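Local coordinates for protein metagenomic carboxyl esterase MGS0156 (Uncultured organism, PDB 5D8M) that probably hydrolyses carboxylic ester bonds, using a fold built on a parallel beta-sheet like that of the alpha/beta hydrolases, at residues E98-E102 with L210-P214; L202-E206 with G218-L222. One frame throughout, in Å; residues are numbered along the deposited sequence.

Contact 1 (E98-E102 with L210-P214); sequences ECVSE and LSSCP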
loop_
_atom_site.group_PDB
_atom_site.type_symbol
_atom_site.label_atom_id
_atom_site.label_comp_id
_atom_site.label_asym_id
_atom_site.label_seq_id
_atom_site.Cartn_x
_atom_site.Cartn_y
_atom_site.Cartn_z
ATOM N N GLU A 98 0.160 12.891 5.375
ATOM C CA GLU A 98 0.887 13.958 6.046
ATOM C C GLU A 98 -0.065 14.876 6.789
ATOM O O GLU A 98 0.254 15.363 7.871
ATOM C CB GLU A 98 1.712 14.765 5.036
ATOM C CG GLU A 98 2.604 15.827 5.689
ATOM C CD GLU A 98 3.314 16.698 4.656
ATOM O OE1 GLU A 98 2.746 16.908 3.554
ATOM O OE2 GLU A 98 4.428 17.178 4.948
ATOM N N CYS A 99 -1.243 15.104 6.204
ATOM C CA CYS A 99 -2.228 16.005 6.782
ATOM C C CYS A 99 -2.880 15.463 8.069
ATOM O O CYS A 99 -3.416 16.230 8.880
ATOM C CB CYS A 99 -3.317 16.301 5.736
ATOM S SG CYS A 99 -2.630 16.845 4.125
ATOM N N VAL A 100 -2.873 14.151 8.259
ATOM C CA VAL A 100 -3.485 13.594 9.464
ATOM C C VAL A 100 -2.428 13.003 10.394
ATOM O O VAL A 100 -2.741 12.150 11.217
ATOM C CB VAL A 100 -4.569 12.507 9.127
ATOM C CG1 VAL A 100 -5.749 13.158 8.376
ATOM C CG2 VAL A 100 -3.991 11.352 8.333
ATOM N N SER A 101 -1.182 13.474 10.272
ATOM C CA SER A 101 -0.087 12.920 11.069
ATOM C C SER A 101 -0.311 13.001 12.581
ATOM O O SER A 101 0.233 12.195 13.317
ATOM C CB SER A 101 1.238 13.604 10.732
ATOM O OG SER A 101 1.200 14.967 11.094
ATOM N N GLU A 102 -1.112 13.955 13.047
ATOM C CA GLU A 102 -1.408 14.049 14.484
ATOM C C GLU A 102 -2.269 12.891 14.985
ATOM O O GLU A 102 -2.251 12.557 16.172
ATOM C CB GLU A 102 -2.111 15.369 14.796
ATOM C CG GLU A 102 -1.201 16.567 14.775
ATOM C CD GLU A 102 -0.310 16.639 15.998
ATOM O OE1 GLU A 102 0.928 16.630 15.830
ATOM O OE2 GLU A 102 -0.852 16.720 17.127
ATOM N N LEU A 210 -3.308 24.263 5.825
ATOM C CA LEU A 210 -3.425 23.244 6.862
ATOM C C LEU A 210 -2.131 23.249 7.666
ATOM O O LEU A 210 -1.035 23.364 7.094
ATOM C CB LEU A 210 -3.684 21.862 6.258
ATOM C CG LEU A 210 -4.951 21.610 5.410
ATOM C CD1 LEU A 210 -4.873 20.256 4.754
ATOM C CD2 LEU A 210 -6.234 21.709 6.244
ATOM N N SER A 211 -2.249 23.126 8.981
ATOM C CA SER A 211 -1.076 23.257 9.841
ATOM C C SER A 211 -0.201 21.994 9.844
ATOM O O SER A 211 0.888 21.998 10.417
ATOM C CB SER A 211 -1.512 23.596 11.275
ATOM O OG SER A 211 -2.328 22.565 11.804
ATOM N N SER A 212 -0.663 20.926 9.196
ATOM C CA SER A 212 0.089 19.672 9.195
ATOM C C SER A 212 0.616 19.239 7.825
ATOM O O SER A 212 1.358 18.273 7.739
ATOM C CB SER A 212 -0.762 18.544 9.772
ATOM O OG SER A 212 -0.767 18.619 11.195
ATOM N N CYS A 213 0.241 19.930 6.759
ATOM C CA CYS A 213 0.786 19.575 5.442
ATOM C C CYS A 213 0.799 20.798 4.532
ATOM O O CYS A 213 -0.143 21.591 4.518
ATOM C CB CYS A 213 -0.002 18.393 4.812
ATOM S SG CYS A 213 -1.769 18.695 4.562
ATOM N N PRO A 214 1.899 20.989 3.798
ATOM C CA PRO A 214 2.010 22.147 2.906
ATOM C C PRO A 214 1.072 21.949 1.711
ATOM O O PRO A 214 0.754 20.814 1.401
ATOM C CB PRO A 214 3.491 22.124 2.472
ATOM C CG PRO A 214 3.860 20.672 2.570
ATOM C CD PRO A 214 3.085 20.116 3.741
HETATM O O HOH W 1 1.619 18.147 1.321
HETATM O O HOH W 2 2.486 16.456 9.594
#
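C99 and C213 bring their CA atoms to 4.9 Å where the 3-10 turn at 98-99 meets the irregular loop 210-214. Their side chains form a disulfide, C99 SG to C213 SG 2.1 Å, with a right-handed chi3 of 98°. The methyl CD1 of L210 lies 4.1 Å from C99 SG. The E98 side chain, with CG anti to the backbone N (chi1 -175°) and extended beyond it, carries its carboxylate past C213 CB; it crosses the P214 side chain at about a right angle, OE1 3.2 Å from P214 CD. The disulfide thus ties the loop that follows strand 87-92 of the central parallel sheet to the long excursion after strand 178-184, in a fold consistent with an alpha/beta hydrolase. A water donates to E98 OE1 and to P214 O, at 2.8 Å each, while OE1 also accepts from G128 N and OE2 forms a salt bridge with R125. With an alanine here, R125 would probably lose its salt-bridge mate, G128 N its acceptor and the water its link from P214 O to this side chain. Farther along, S212 CB packs 3.6 Å from C99 O, and a second water, hydrogen-bonded to S101 OG, donates to S212 O.

Contact 2 (L202-E206 with G218-L222); sequences LRFAE and GTEAL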
loop_
_atom_site.group_PDB
_atom_site.type_symbol
_atom_site.label_atom_id
_atom_site.label_comp_id
_atom_site.label_asym_id
_atom_site.label_seq_id
_atom_site.Cartn_x
_atom_site.Cartn_y
_atom_site.Cartn_z
ATOM N N LEU A 202 -10.857 19.816 -6.399
ATOM C CA LEU A 202 -9.505 19.300 -6.213
ATOM C C LEU A 202 -8.496 20.443 -5.990
ATOM O O LEU A 202 -7.606 20.335 -5.148
ATOM C CB LEU A 202 -9.106 18.439 -7.414
ATOM C CG LEU A 202 -10.048 17.250 -7.681
ATOM C CD1 LEU A 202 -9.651 16.444 -8.931
ATOM C CD2 LEU A 202 -10.145 16.341 -6.451
ATOM N N ARG A 203 -8.654 21.543 -6.724
ATOM C CA ARG A 203 -7.734 22.680 -6.603
ATOM C C ARG A 203 -7.823 23.361 -5.242
ATOM O O ARG A 203 -6.805 23.770 -4.673
ATOM C CB ARG A 203 -7.995 23.714 -7.697
ATOM C CG ARG A 203 -7.416 23.350 -9.048
ATOM C CD ARG A 203 -7.641 24.469 -10.055
ATOM N NE ARG A 203 -7.326 24.035 -11.417
ATOM C CZ ARG A 203 -7.346 24.836 -12.480
ATOM N NH1 ARG A 203 -7.047 24.354 -13.683
ATOM N NH2 ARG A 203 -7.665 26.121 -12.342
ATOM N N PHE A 204 -9.044 23.506 -4.737
ATOM C CA PHE A 204 -9.247 24.080 -3.417
ATOM C C PHE A 204 -8.642 23.181 -2.326
ATOM O O PHE A 204 -8.019 23.661 -1.381
ATOM C CB PHE A 204 -10.738 24.304 -3.170
ATOM C CG PHE A 204 -11.170 23.990 -1.773
ATOM C CD1 PHE A 204 -10.889 24.866 -0.733
ATOM C CD2 PHE A 204 -11.860 22.816 -1.494
ATOM C CE1 PHE A 204 -11.277 24.574 0.558
ATOM C CE2 PHE A 204 -12.262 22.518 -0.198
ATOM C CZ PHE A 204 -11.967 23.398 0.828
ATOM N N ALA A 205 -8.826 21.872 -2.463
ATOM C CA ALA A 205 -8.289 20.924 -1.501
ATOM C C ALA A 205 -6.761 20.966 -1.506
ATOM O O ALA A 205 -6.113 20.826 -0.469
ATOM C CB ALA A 205 -8.779 19.515 -1.813
ATOM N N GLU A 206 -6.194 21.146 -2.692
ATOM C CA GLU A 206 -4.745 21.194 -2.836
ATOM C C GLU A 206 -4.141 22.402 -2.131
ATOM O O GLU A 206 -3.079 22.301 -1.538
ATOM C CB GLU A 206 -4.364 21.214 -4.314
ATOM C CG GLU A 206 -4.488 19.862 -4.993
ATOM C CD GLU A 206 -3.191 19.074 -4.970
ATOM O OE1 GLU A 206 -2.254 19.485 -4.238
ATOM O OE2 GLU A 206 -3.116 18.060 -5.703
ATOM N N GLY A 218 -1.609 23.335 -8.385
ATOM C CA GLY A 218 -2.637 22.832 -9.275
ATOM C C GLY A 218 -3.360 21.642 -8.679
ATOM O O GLY A 218 -3.956 21.744 -7.610
ATOM N N THR A 219 -3.291 20.507 -9.371
ATOM C CA THR A 219 -3.812 19.257 -8.840
ATOM C C THR A 219 -2.740 18.167 -8.908
ATOM O O THR A 219 -3.047 17.022 -9.229
ATOM C CB THR A 219 -5.057 18.781 -9.606
ATOM O OG1 THR A 219 -4.715 18.587 -10.987
ATOM C CG2 THR A 219 -6.189 19.812 -9.494
ATOM N N GLU A 220 -1.496 18.526 -8.592
ATOM C CA GLU A 220 -0.346 17.624 -8.761
ATOM C C GLU A 220 -0.512 16.245 -8.095
ATOM O O GLU A 220 -0.181 15.208 -8.683
ATOM C CB GLU A 220 0.941 18.301 -8.246
ATOM C CG GLU A 220 0.947 18.735 -6.760
ATOM C CD GLU A 220 2.298 19.360 -6.323
ATOM O OE1 GLU A 220 2.369 20.597 -6.155
ATOM O OE2 GLU A 220 3.288 18.615 -6.137
ATOM N N ALA A 221 -1.032 16.227 -6.879
ATOM C CA ALA A 221 -1.210 14.977 -6.142
ATOM C C ALA A 221 -2.227 14.041 -6.830
ATOM O O ALA A 221 -1.973 12.838 -7.014
ATOM C CB ALA A 221 -1.650 15.278 -4.712
ATOM N N LEU A 222 -3.368 14.606 -7.222
ATOM C CA LEU A 222 -4.402 13.825 -7.909
ATOM C C LEU A 222 -4.001 13.451 -9.328
ATOM O O LEU A 222 -4.358 12.376 -9.800
ATOM C CB LEU A 222 -5.742 14.578 -7.949
ATOM C CG LEU A 222 -6.590 14.480 -6.676
ATOM C CD1 LEU A 222 -6.634 13.054 -6.136
ATOM C CD2 LEU A 222 -6.029 15.427 -5.626
HETATM O O HOH W 3 -4.648 24.229 -6.409
#
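E206 reaches from its helix across G218 and T219 to the backbone of A221. Its CB and CG pass beside the carbonyl of G218, with CG 3.3 Å from G218 O; the chain then bends at chi2 (-93°), and CD travels on past T219 CA at 3.9 Å. At the tip, OE1 faces E220 CG at 4.1 Å, and OE2 uses its syn lone pair to accept A221 N-H at 3.0 Å from A221 N, a bent bond of 139°. T219 holds the N-cap position of helix 220-223, but its hydroxyl bonds to D223 and makes no capping bond; the incoming carboxylate serves an amide of the first turn, where the N-terminal amides of this short helix probably favour its negative charge, although the E220 carboxylate is only 5.1 Å away, from E206 OE1 to E220 OE1. E220 directs its own oxygens to E217 N and G131 N.

Beside this polar link, T219 CG2 sits 3.8 Å from both L202 CB and R203 CG. L202 CD2 packs against L222 CG at 4.0 Å. A water bridges the two backbones, donating to R203 O and to G218 O.

The two short helices, 199-207 and 220-223, belong to the connection between strands 178-184 and 244-248; L95, from the loop after strand 87-92, lies against A221 and L222, and R129 of another loop against E206.

From the N terminus, the chain leaves strand 87-92, passes through 98-102, and adds strands 120-123, 151-157 and 178-184 before reaching 202-206, 210-214 and 218-222 in turn. Contact 1 closes the long loop, 107 residues that include three strands of the sheet and several helices; contact 2 closes a short one of 11 residues. The two cross, because 210-214 lies between the segments of contact 2 while 98-102 precedes them both. The C213 end of the disulfide thus lies in the connection that contact 2 closes, the two contact centres being about 15 Å apart. R129 joins both neighbourhoods, bonding to the carbonyls of C213, P214 and A205.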